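Long-range contact in SusD homolog (Bacteroides thetaiotaomicron VPI-5482, PDB 3FDH), which probably binds glycans at the outer membrane and passes them to a partner transporter, as other SusD-family lipoproteins do: residues A[282-292]-A[315-324]. Residues are numbered along the deposited sequence; the frame is centred on the assembly and turned at random.
Sequences AFFTPIVDKKR and SKYGISAFVY
Phe-284 and Ile-319 form the hydrogen-bonded pair of a short antiparallel two-stranded sheet, with Phe-284 N to Ile-319 O at 3.0 Å and Ile-319 N to Phe-284 O at 2.8 Å, while Phe-283 faces Ser-320 in the adjoining non-hydrogen-bonded pair. One further bond, from Ala-321 N to Ala-282 O at 2.8 Å, reaches its acceptor from above the carbonyl plane, where the second strand gives way to the 3-10 segment 321-323. On the face bearing Phe-284 and Ile-319, the Phe-284 ring receives the methyl of Ala-321 in a CH-pi contact, CB lying 3.9 Å from the ring centroid, and Ile-319 CD1 lies at its edge. The arrangement illustrates how a short sheet and the loop beside it can clamp a guanidinium between two aliphatic side chains and fix its orientation. Arg-292, extended from CG to NE, carries its guanidinium between Ile-287 CG1 on one face and Ile-319 CD1 on the other, the latter 3.4 Å above the plane. With CG1 of Ile-319 set between its backbone N and carbonyl carbon (chi1 53°), the isoleucine side chain crosses that of the arginine at about a right angle and lays CD1 over the centre of the guanidinium. The group's rotation is fixed by polar partners: NH1 donates to Thr-285 O at 2.9 Å, nearly in the guanidinium plane, and to a water held by Tyr-317 O, NE donates to a water that also bonds Tyr-324 OH, and NH2 meets Tyr-324 OH at 3.2 Å, tilted from that plane. Farther along, Pro-286 packs its CG against Lys-316 O at 3.4 Å, and two waters link Ile-287 to Ser-315 O. Helix 250-258 sends Tyr-255 against Arg-292, Ile-319 and Tyr-324; helix 354-379 and strand 383-384 pack against Phe-284, and Trp-425 meets Phe-283 beyond the other face, joining this small sheet to the surrounding helical fold.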
loop_
_atom_site.group_PDB
_atom_site.type_symbol
_atom_site.label_atom_id
_atom_site.label_comp_id
_atom_site.label_asym_id
_atom_site.label_seq_id
_atom_site.Cartn_x
_atom_site.Cartn_y
_atom_site.Cartn_z
ATOM N N ALA A 282 6.953 -14.956 -11.814
ATOM C CA ALA A 282 7.073 -14.333 -10.501
ATOM C C ALA A 282 7.110 -15.289 -9.297
ATOM O O ALA A 282 6.875 -14.894 -8.167
ATOM C CB ALA A 282 5.938 -13.327 -10.309
ATOM N N PHE A 283 7.410 -16.534 -9.563
ATOM C CA PHE A 283 7.471 -17.588 -8.529
ATOM C C PHE A 283 8.730 -18.412 -8.557
ATOM O O PHE A 283 9.214 -18.802 -9.607
ATOM C CB PHE A 283 6.249 -18.524 -8.621
ATOM C CG PHE A 283 4.948 -17.835 -8.373
ATOM C CD1 PHE A 283 4.586 -17.461 -7.097
ATOM C CD2 PHE A 283 4.074 -17.584 -9.401
ATOM C CE1 PHE A 283 3.391 -16.808 -6.862
ATOM C CE2 PHE A 283 2.871 -16.938 -9.170
ATOM C CZ PHE A 283 2.522 -16.560 -7.895
ATOM N N PHE A 284 9.249 -18.661 -7.357
ATOM C CA PHE A 284 10.416 -19.472 -7.118
ATOM C C PHE A 284 10.092 -20.613 -6.150
ATOM O O PHE A 284 9.342 -20.486 -5.183
ATOM C CB PHE A 284 11.613 -18.705 -6.523
ATOM C CG PHE A 284 12.027 -17.464 -7.281
ATOM C CD1 PHE A 284 11.899 -17.370 -8.657
ATOM C CD2 PHE A 284 12.649 -16.416 -6.590
ATOM C CE1 PHE A 284 12.324 -16.225 -9.336
ATOM C CE2 PHE A 284 13.082 -15.279 -7.252
ATOM C CZ PHE A 284 12.914 -15.181 -8.637
ATOM N N THR A 285 10.708 -21.743 -6.447
ATOM C CA THR A 285 10.543 -22.925 -5.611
ATOM C C THR A 285 11.284 -22.769 -4.288
ATOM O O THR A 285 12.055 -21.818 -4.077
ATOM C CB THR A 285 11.176 -24.186 -6.283
ATOM O OG1 THR A 285 12.608 -24.019 -6.345
ATOM C CG2 THR A 285 10.591 -24.451 -7.695
ATOM N N PRO A 286 11.033 -23.703 -3.367
ATOM C CA PRO A 286 11.884 -23.778 -2.195
ATOM C C PRO A 286 13.295 -24.129 -2.658
ATOM O O PRO A 286 13.514 -24.481 -3.821
ATOM C CB PRO A 286 11.297 -24.947 -1.386
ATOM C CG PRO A 286 10.008 -25.298 -2.014
ATOM C CD PRO A 286 9.974 -24.731 -3.384
ATOM N N ILE A 287 14.249 -23.997 -1.755
ATOM C CA ILE A 287 15.631 -24.329 -2.067
ATOM C C ILE A 287 15.758 -25.844 -2.104
ATOM O O ILE A 287 15.317 -26.534 -1.199
ATOM C CB ILE A 287 16.631 -23.765 -1.025
ATOM C CG1 ILE A 287 16.535 -22.233 -0.943
ATOM C CG2 ILE A 287 18.044 -24.221 -1.391
ATOM C CD1 ILE A 287 17.048 -21.610 0.388
ATOM N N VAL A 288 16.308 -26.347 -3.199
ATOM C CA VAL A 288 16.574 -27.767 -3.343
ATOM C C VAL A 288 17.972 -27.907 -3.895
ATOM O O VAL A 288 18.292 -27.364 -4.939
ATOM C CB VAL A 288 15.607 -28.443 -4.305
ATOM C CG1 VAL A 288 15.922 -29.936 -4.406
ATOM C CG2 VAL A 288 14.149 -28.191 -3.873
ATOM N N ASP A 289 18.811 -28.615 -3.171
ATOM C CA ASP A 289 20.175 -28.812 -3.628
ATOM C C ASP A 289 20.825 -27.476 -3.967
ATOM O O ASP A 289 21.421 -27.308 -5.038
ATOM C CB ASP A 289 20.199 -29.729 -4.839
ATOM C CG ASP A 289 19.913 -31.161 -4.472
ATOM O OD1 ASP A 289 20.340 -31.561 -3.364
ATOM O OD2 ASP A 289 19.271 -31.873 -5.282
ATOM N N LYS A 290 20.648 -26.537 -3.050
ATOM C CA LYS A 290 21.324 -25.245 -3.092
ATOM C C LYS A 290 20.777 -24.275 -4.123
ATOM O O LYS A 290 21.343 -23.193 -4.334
ATOM C CB LYS A 290 22.816 -25.426 -3.392
ATOM C CG LYS A 290 23.618 -26.175 -2.326
ATOM C CD LYS A 290 25.124 -26.180 -2.655
ATOM N N LYS A 291 19.712 -24.687 -4.794
ATOM C CA LYS A 291 19.090 -23.829 -5.816
ATOM C C LYS A 291 17.591 -23.734 -5.689
ATOM O O LYS A 291 16.914 -24.727 -5.423
ATOM C CB LYS A 291 19.313 -24.391 -7.237
ATOM C CG LYS A 291 20.737 -24.418 -7.814
ATOM C CD LYS A 291 21.178 -23.110 -8.445
ATOM C CE LYS A 291 22.609 -23.237 -8.945
ATOM N NZ LYS A 291 23.137 -21.982 -9.457
ATOM N N ARG A 292 17.092 -22.535 -5.937
ATOM C CA ARG A 292 15.669 -22.354 -6.137
ATOM C C ARG A 292 15.552 -22.334 -7.641
ATOM O O ARG A 292 16.532 -22.062 -8.351
ATOM C CB ARG A 292 15.129 -21.019 -5.617
ATOM C CG ARG A 292 15.312 -20.758 -4.152
ATOM C CD ARG A 292 14.583 -19.492 -3.794
ATOM N NE ARG A 292 14.755 -19.114 -2.409
ATOM C CZ ARG A 292 13.931 -19.504 -1.461
ATOM N NH1 ARG A 292 12.902 -20.259 -1.789
ATOM N NH2 ARG A 292 14.115 -19.122 -0.210
ATOM N N SER A 315 10.810 -23.225 5.419
ATOM C CA SER A 315 11.495 -23.940 4.348
ATOM C C SER A 315 10.622 -24.752 3.392
ATOM O O SER A 315 11.024 -25.031 2.269
ATOM C CB SER A 315 12.547 -24.883 4.943
ATOM O OG SER A 315 11.995 -25.802 5.861
ATOM N N LYS A 316 9.420 -25.096 3.803
ATOM C CA LYS A 316 8.571 -25.966 2.975
ATOM C C LYS A 316 8.040 -25.402 1.651
ATOM O O LYS A 316 8.016 -26.060 0.591
ATOM C CB LYS A 316 7.386 -26.437 3.787
ATOM C CG LYS A 316 6.453 -27.372 3.041
ATOM C CD LYS A 316 5.250 -27.709 3.888
ATOM C CE LYS A 316 4.269 -28.625 3.164
ATOM N NZ LYS A 316 4.896 -29.910 2.724
ATOM N N TYR A 317 7.555 -24.189 1.740
ATOM C CA TYR A 317 6.849 -23.545 0.622
ATOM C C TYR A 317 7.686 -22.620 -0.224
ATOM O O TYR A 317 8.600 -21.935 0.233
ATOM C CB TYR A 317 5.632 -22.760 1.147
ATOM C CG TYR A 317 4.653 -23.602 1.938
ATOM C CD1 TYR A 317 3.789 -24.488 1.282
ATOM C CD2 TYR A 317 4.615 -23.560 3.344
ATOM C CE1 TYR A 317 2.919 -25.277 1.984
ATOM C CE2 TYR A 317 3.733 -24.370 4.057
ATOM C CZ TYR A 317 2.882 -25.220 3.367
ATOM O OH TYR A 317 2.007 -26.048 4.052
ATOM N N GLY A 318 7.290 -22.613 -1.476
ATOM C CA GLY A 318 7.835 -21.740 -2.494
ATOM C C GLY A 318 7.457 -20.320 -2.166
ATOM O O GLY A 318 6.750 -20.054 -1.189
ATOM N N ILE A 319 7.905 -19.405 -3.014
ATOM C CA ILE A 319 7.754 -17.997 -2.731
ATOM C C ILE A 319 7.499 -17.159 -3.961
ATOM O O ILE A 319 7.690 -17.611 -5.057
ATOM C CB ILE A 319 9.071 -17.434 -2.097
ATOM C CG1 ILE A 319 10.269 -17.773 -2.997
ATOM C CG2 ILE A 319 9.257 -17.944 -0.624
ATOM C CD1 ILE A 319 11.603 -17.116 -2.672
ATOM N N SER A 320 7.027 -15.927 -3.732
ATOM C CA SER A 320 6.975 -14.954 -4.814
ATOM C C SER A 320 8.410 -14.436 -5.033
ATOM O O SER A 320 9.205 -14.349 -4.099
ATOM C CB SER A 320 6.029 -13.785 -4.524
ATOM O OG SER A 320 6.535 -12.918 -3.511
ATOM N N ALA A 321 8.716 -14.063 -6.266
ATOM C CA ALA A 321 10.035 -13.515 -6.628
ATOM C C ALA A 321 10.331 -12.231 -5.829
ATOM O O ALA A 321 11.479 -11.865 -5.528
ATOM C CB ALA A 321 10.080 -13.226 -8.149
ATOM N N PHE A 322 9.234 -11.610 -5.442
ATOM C CA PHE A 322 9.235 -10.285 -4.801
ATOM C C PHE A 322 9.961 -10.212 -3.445
ATOM O O PHE A 322 10.473 -9.162 -3.055
ATOM C CB PHE A 322 7.809 -9.756 -4.652
ATOM C CG PHE A 322 7.116 -9.559 -5.966
ATOM C CD1 PHE A 322 7.580 -8.612 -6.864
ATOM C CD2 PHE A 322 6.058 -10.390 -6.331
ATOM C CE1 PHE A 322 6.955 -8.447 -8.070
ATOM C CE2 PHE A 322 5.440 -10.250 -7.531
ATOM C CZ PHE A 322 5.891 -9.271 -8.424
ATOM N N VAL A 323 10.037 -11.348 -2.762
ATOM C CA VAL A 323 10.677 -11.379 -1.453
ATOM C C VAL A 323 12.198 -11.155 -1.571
ATOM O O VAL A 323 12.863 -10.870 -0.587
ATOM C CB VAL A 323 10.338 -12.680 -0.652
ATOM C CG1 VAL A 323 8.768 -12.886 -0.499
ATOM C CG2 VAL A 323 11.049 -13.920 -1.250
ATOM N N TYR A 324 12.752 -11.281 -2.784
ATOM C CA TYR A 324 14.192 -11.071 -3.032
ATOM C C TYR A 324 14.523 -9.771 -3.771
ATOM O O TYR A 324 15.645 -9.560 -4.254
ATOM C CB TYR A 324 14.795 -12.287 -3.757
ATOM C CG TYR A 324 15.094 -13.406 -2.779
ATOM C CD1 TYR A 324 16.155 -13.306 -1.893
ATOM C CD2 TYR A 324 14.310 -14.546 -2.729
ATOM C CE1 TYR A 324 16.410 -14.312 -0.982
ATOM C CE2 TYR A 324 14.542 -15.538 -1.806
ATOM C CZ TYR A 324 15.587 -15.412 -0.931
ATOM O OH TYR A 324 15.844 -16.441 -0.038
HETATM O O HOH W 1 13.260 -23.212 0.834
HETATM O O HOH W 2 13.948 -25.945 1.476
HETATM O O HOH W 3 11.189 -21.329 0.498
HETATM O O HOH W 4 17.438 -18.571 -1.728
#